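Long-range contact in uncharacterized conserved protein (Methanopyrus kandleri AV19, PDB 2QYA), which is of unknown function but belongs to the DUF424 family and forms a two-chain assembly in the crystal: residues 4-12 and 20-28. The protein carries 2 engineered substitutions. Numbering follows the deposited sequence.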
ATOM      1  N   ALA A   4     -14.688   5.236 -22.916  1.00 44.50           N
ATOM      2  CA  ALA A   4     -13.939   4.080 -22.352  1.00 43.97           C
ATOM      3  C   ALA A   4     -12.922   4.586 -21.306  1.00 43.05           C
ATOM      4  O   ALA A   4     -11.844   5.071 -21.681  1.00 43.94           O
ATOM      5  CB  ALA A   4     -13.226   3.398 -23.459  1.00 44.57           C
ATOM      6  N   ARG A   5     -13.254   4.486 -20.025  1.00 40.77           N
ATOM      7  CA  ARG A   5     -12.460   5.176 -18.992  1.00 39.66           C
ATOM      8  C   ARG A   5     -11.992   4.304 -17.822  1.00 38.48           C
ATOM      9  O   ARG A   5     -12.720   3.468 -17.299  1.00 37.70           O
ATOM     10  CB  ARG A   5     -13.220   6.395 -18.420  1.00 38.71           C
ATOM     11  CG  ARG A   5     -13.445   7.569 -19.374  1.00 38.80           C
ATOM     12  CD  ARG A   5     -12.230   8.471 -19.474  1.00 37.19           C
ATOM     13  NE  ARG A   5     -12.554   9.702 -20.178  1.00 38.95           N
ATOM     14  CZ  ARG A   5     -12.809  10.876 -19.597  1.00 38.86           C
ATOM     15  NH1 ARG A   5     -12.771  11.029 -18.273  1.00 37.24           N
ATOM     16  NH2 ARG A   5     -13.099  11.908 -20.361  1.00 38.30           N
ATOM     17  N   VAL A   6     -10.784   4.574 -17.366  1.00 38.68           N
ATOM     18  CA  VAL A   6     -10.275   3.899 -16.187  1.00 38.79           C
ATOM     19  C   VAL A   6     -10.016   4.900 -15.035  1.00 38.15           C
ATOM     20  O   VAL A   6      -9.480   5.973 -15.269  1.00 37.56           O
ATOM     21  CB  VAL A   6      -9.003   3.124 -16.588  1.00 38.47           C
ATOM     22  CG1 VAL A   6      -7.813   4.075 -16.725  1.00 39.40           C
ATOM     23  CG2 VAL A   6      -8.718   2.032 -15.635  1.00 40.97           C
ATOM     24  N   LEU A   7     -10.372   4.535 -13.800  1.00 37.99           N
ATOM     25  CA  LEU A   7     -10.021   5.329 -12.601  1.00 38.38           C
ATOM     26  C   LEU A   7      -8.613   5.014 -12.060  1.00 39.99           C
ATOM     27  O   LEU A   7      -8.259   3.838 -11.790  1.00 39.77           O
ATOM     28  CB  LEU A   7     -11.065   5.106 -11.490  1.00 38.27           C
ATOM     29  CG  LEU A   7     -12.543   5.255 -11.890  1.00 38.36           C
ATOM     30  CD1 LEU A   7     -13.474   4.717 -10.834  1.00 35.85           C
ATOM     31  CD2 LEU A   7     -12.866   6.713 -12.218  1.00 39.99           C
ATOM     32  N   LEU A   8      -7.791   6.053 -11.925  1.00 40.92           N
ATOM     33  CA  LEU A   8      -6.460   5.899 -11.347  1.00 41.11           C
ATOM     34  C   LEU A   8      -6.386   6.659 -10.022  1.00 41.69           C
ATOM     35  O   LEU A   8      -6.664   7.870  -9.942  1.00 40.58           O
ATOM     36  CB  LEU A   8      -5.374   6.351 -12.311  1.00 40.70           C
ATOM     37  CG  LEU A   8      -3.897   6.301 -11.898  1.00 41.09           C
ATOM     38  CD1 LEU A   8      -3.405   4.920 -11.434  1.00 39.78           C
ATOM     39  CD2 LEU A   8      -3.066   6.738 -13.080  1.00 42.25           C
ATOM     40  N   ASN A   9      -6.033   5.915  -8.980  1.00 42.33           N
ATOM     41  CA  ASN A   9      -5.954   6.436  -7.645  1.00 43.17           C
ATOM     42  C   ASN A   9      -4.563   6.084  -7.153  1.00 43.55           C
ATOM     43  O   ASN A   9      -4.257   4.898  -6.999  1.00 44.11           O
ATOM     44  CB  ASN A   9      -7.068   5.809  -6.807  1.00 43.39           C
ATOM     45  CG  ASN A   9      -7.123   6.348  -5.357  1.00 43.92           C
ATOM     46  OD1 ASN A   9      -6.462   7.333  -5.008  1.00 44.12           O
ATOM     47  ND2 ASN A   9      -7.915   5.672  -4.510  1.00 43.05           N
ATOM     48  N   ILE A  10      -3.718   7.110  -6.975  1.00 43.60           N
ATOM     49  CA  ILE A  10      -2.342   6.985  -6.467  1.00 43.79           C
ATOM     50  C   ILE A  10      -2.181   7.675  -5.106  1.00 44.44           C
ATOM     51  O   ILE A  10      -2.410   8.889  -4.984  1.00 45.05           O
ATOM     52  CB  ILE A  10      -1.303   7.641  -7.395  1.00 43.72           C
ATOM     53  CG1 ILE A  10      -1.295   6.994  -8.792  1.00 44.69           C
ATOM     54  CG2 ILE A  10       0.111   7.620  -6.734  1.00 43.79           C
ATOM     55  CD1 ILE A  10      -0.415   7.720  -9.839  1.00 44.09           C
ATOM     56  N   HIS A  11      -1.768   6.912  -4.099  1.00 43.61           N
ATOM     57  CA  HIS A  11      -1.479   7.448  -2.778  1.00 43.47           C
ATOM     58  C   HIS A  11      -0.185   6.841  -2.212  1.00 43.22           C
ATOM     59  O   HIS A  11       0.029   5.633  -2.289  1.00 41.79           O
ATOM     60  CB  HIS A  11      -2.634   7.164  -1.827  1.00 44.18           C
ATOM     61  CG  HIS A  11      -2.636   8.052  -0.634  1.00 47.97           C
ATOM     62  ND1 HIS A  11      -3.045   9.367  -0.691  1.00 53.24           N
ATOM     63  CD2 HIS A  11      -2.219   7.844   0.635  1.00 51.09           C
ATOM     64  CE1 HIS A  11      -2.905   9.925   0.498  1.00 53.13           C
ATOM     65  NE2 HIS A  11      -2.401   9.023   1.320  1.00 52.60           N
ATOM     66  N   GLY A  12       0.677   7.696  -1.671  1.00 43.00           N
ATOM     67  CA  GLY A  12       1.890   7.254  -1.015  1.00 43.05           C
ATOM     68  C   GLY A  12       1.833   7.496   0.486  1.00 43.33           C
ATOM     69  O   GLY A  12       1.494   8.602   0.921  1.00 42.84           O
ATOM     70  N   ALA A  20      -3.772   2.271  -7.752  1.00 34.73           N
ATOM     71  CA  ALA A  20      -4.984   1.492  -7.948  1.00 35.40           C
ATOM     72  C   ALA A  20      -5.730   1.925  -9.223  1.00 36.00           C
ATOM     73  O   ALA A  20      -5.939   3.112  -9.470  1.00 35.16           O
ATOM     74  CB  ALA A  20      -5.904   1.571  -6.728  1.00 34.27           C
ATOM     75  N   LEU A  21      -6.143   0.948 -10.008  1.00 36.92           N
ATOM     76  CA  LEU A  21      -6.800   1.207 -11.280  1.00 38.08           C
ATOM     77  C   LEU A  21      -8.100   0.471 -11.217  1.00 38.56           C
ATOM     78  O   LEU A  21      -8.138  -0.667 -10.750  1.00 39.08           O
ATOM     79  CB  LEU A  21      -5.969   0.671 -12.442  1.00 37.72           C
ATOM     80  CG  LEU A  21      -4.674   1.384 -12.788  1.00 39.17           C
ATOM     81  CD1 LEU A  21      -3.641   0.365 -13.220  1.00 43.80           C
ATOM     82  CD2 LEU A  21      -4.919   2.369 -13.908  1.00 41.16           C
ATOM     83  N   CYS A  22      -9.169   1.108 -11.669  1.00 38.92           N
ATOM     84  CA  CYS A  22     -10.466   0.445 -11.702  1.00 39.77           C
ATOM     85  C   CYS A  22     -11.222   0.908 -12.936  1.00 40.80           C
ATOM     86  O   CYS A  22     -11.206   2.109 -13.248  1.00 40.53           O
ATOM     87  CB  CYS A  22     -11.252   0.807 -10.443  1.00 39.25           C
ATOM     88  SG  CYS A  22     -12.775  -0.071 -10.128  1.00 40.48           S
ATOM     89  N   ASP A  23     -11.887  -0.020 -13.632  1.00 41.55           N
ATOM     90  CA  ASP A  23     -12.823   0.376 -14.699  1.00 42.83           C
ATOM     91  C   ASP A  23     -13.917   1.275 -14.112  1.00 42.81           C
ATOM     92  O   ASP A  23     -14.509   0.974 -13.079  1.00 42.48           O
ATOM     93  CB  ASP A  23     -13.433  -0.844 -15.418  1.00 42.77           C
ATOM     94  CG  ASP A  23     -12.415  -1.582 -16.267  1.00 44.27           C
ATOM     95  OD1 ASP A  23     -11.191  -1.469 -15.976  1.00 45.69           O
ATOM     96  OD2 ASP A  23     -12.827  -2.272 -17.237  1.00 44.99           O
ATOM     97  N   GLU A  24     -14.148   2.402 -14.763  1.00 44.03           N
ATOM     98  CA  GLU A  24     -15.104   3.380 -14.278  1.00 45.21           C
ATOM     99  C   GLU A  24     -16.490   2.777 -14.141  1.00 47.03           C
ATOM    100  O   GLU A  24     -17.150   2.994 -13.126  1.00 46.81           O
ATOM    101  CB  GLU A  24     -15.127   4.569 -15.219  1.00 45.22           C
ATOM    102  CG  GLU A  24     -15.743   5.832 -14.678  1.00 44.13           C
ATOM    103  CD  GLU A  24     -15.795   6.886 -15.765  1.00 42.60           C
ATOM    104  OE1 GLU A  24     -16.485   6.626 -16.767  1.00 41.12           O
ATOM    105  OE2 GLU A  24     -15.124   7.929 -15.639  1.00 39.60           O
ATOM    106  N   ASP A  25     -16.905   1.974 -15.124  1.00 48.94           N
ATOM    107  CA  ASP A  25     -18.235   1.359 -15.101  1.00 52.11           C
ATOM    108  C   ASP A  25     -18.432   0.315 -13.992  1.00 53.03           C
ATOM    109  O   ASP A  25     -19.548  -0.175 -13.792  1.00 53.79           O
ATOM    110  CB  ASP A  25     -18.611   0.787 -16.484  1.00 52.95           C
ATOM    111  CG  ASP A  25     -17.684  -0.330 -16.941  1.00 56.63           C
ATOM    112  OD1 ASP A  25     -16.786  -0.765 -16.168  1.00 60.71           O
ATOM    113  OD2 ASP A  25     -17.857  -0.791 -18.099  1.00 61.66           O
ATOM    114  N   LEU A  26     -17.352  -0.009 -13.278  1.00 54.02           N
ATOM    115  CA  LEU A  26     -17.383  -0.967 -12.175  1.00 54.80           C
ATOM    116  C   LEU A  26     -17.606  -0.327 -10.824  1.00 55.65           C
ATOM    117  O   LEU A  26     -18.014  -0.994  -9.886  1.00 55.89           O
ATOM    118  CB  LEU A  26     -16.076  -1.748 -12.111  1.00 54.54           C
ATOM    119  CG  LEU A  26     -15.743  -2.845 -13.115  1.00 54.20           C
ATOM    120  CD1 LEU A  26     -14.491  -3.505 -12.620  1.00 52.76           C
ATOM    121  CD2 LEU A  26     -16.876  -3.863 -13.259  1.00 54.13           C
ATOM    122  N   LEU A  27     -17.307   0.960 -10.718  1.00 57.44           N
ATOM    123  CA  LEU A  27     -17.408   1.675  -9.450  1.00 58.84           C
ATOM    124  C   LEU A  27     -18.839   1.597  -8.920  1.00 60.45           C
ATOM    125  O   LEU A  27     -19.810   1.794  -9.671  1.00 60.50           O
ATOM    126  CB  LEU A  27     -16.911   3.113  -9.597  1.00 58.68           C
ATOM    127  CG  LEU A  27     -17.020   4.030  -8.371  1.00 59.58           C
ATOM    128  CD1 LEU A  27     -16.441   3.353  -7.149  1.00 60.43           C
ATOM    129  CD2 LEU A  27     -16.366   5.395  -8.590  1.00 57.79           C
ATOM    130  N   GLY A  28     -18.952   1.247  -7.640  1.00 61.99           N
ATOM    131  CA  GLY A  28     -20.244   1.061  -6.984  1.00 64.11           C
ATOM    132  C   GLY A  28     -20.996  -0.224  -7.297  1.00 65.68           C
ATOM    133  O   GLY A  28     -22.199  -0.311  -7.056  1.00 66.26           O
TER
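The antiparallel hairpin of strands 6-13 and 16-23, inside a mixed sheet and flanked by strands 48-50 and 71-77, pairs L7 with C22 and N9 with A20 through backbone bonds in both directions. L7 N donates to C22 O over a short 2.6 Å, and A20 N reaches N9 O at 2.8 Å, nearly straight at 171°. The non-hydrogen-bonded pairs, V6 with D23 and L8 with L21, turn their side chains to the face away from those of L7, C22, N9 and A20. There L8 and L21 run side by side, CD1 of L8 lying 3.9 Å from CD2 of L21. D23 accepts from L80 N and A81 N through its carboxylate. Beyond the V6-D23 pair the second strand gives way to a 3-10 turn at 24-26, and E24 N donates to R5 O (3.1 Å). R5 NH1 and E24 OE2 stay 4.7 Å apart, S49 OG being hydrogen-bonded to each. Chi1 of L7 (-50°) sets CG beside the backbone N, and from there CD1 meets L27 CD2 at 3.7 Å, the side chains crossing near a right angle. This is the register of an antiparallel β-hairpin, here with helices 52-66 and 79-87 packed on the V6 and L21 face of an α/β sheet.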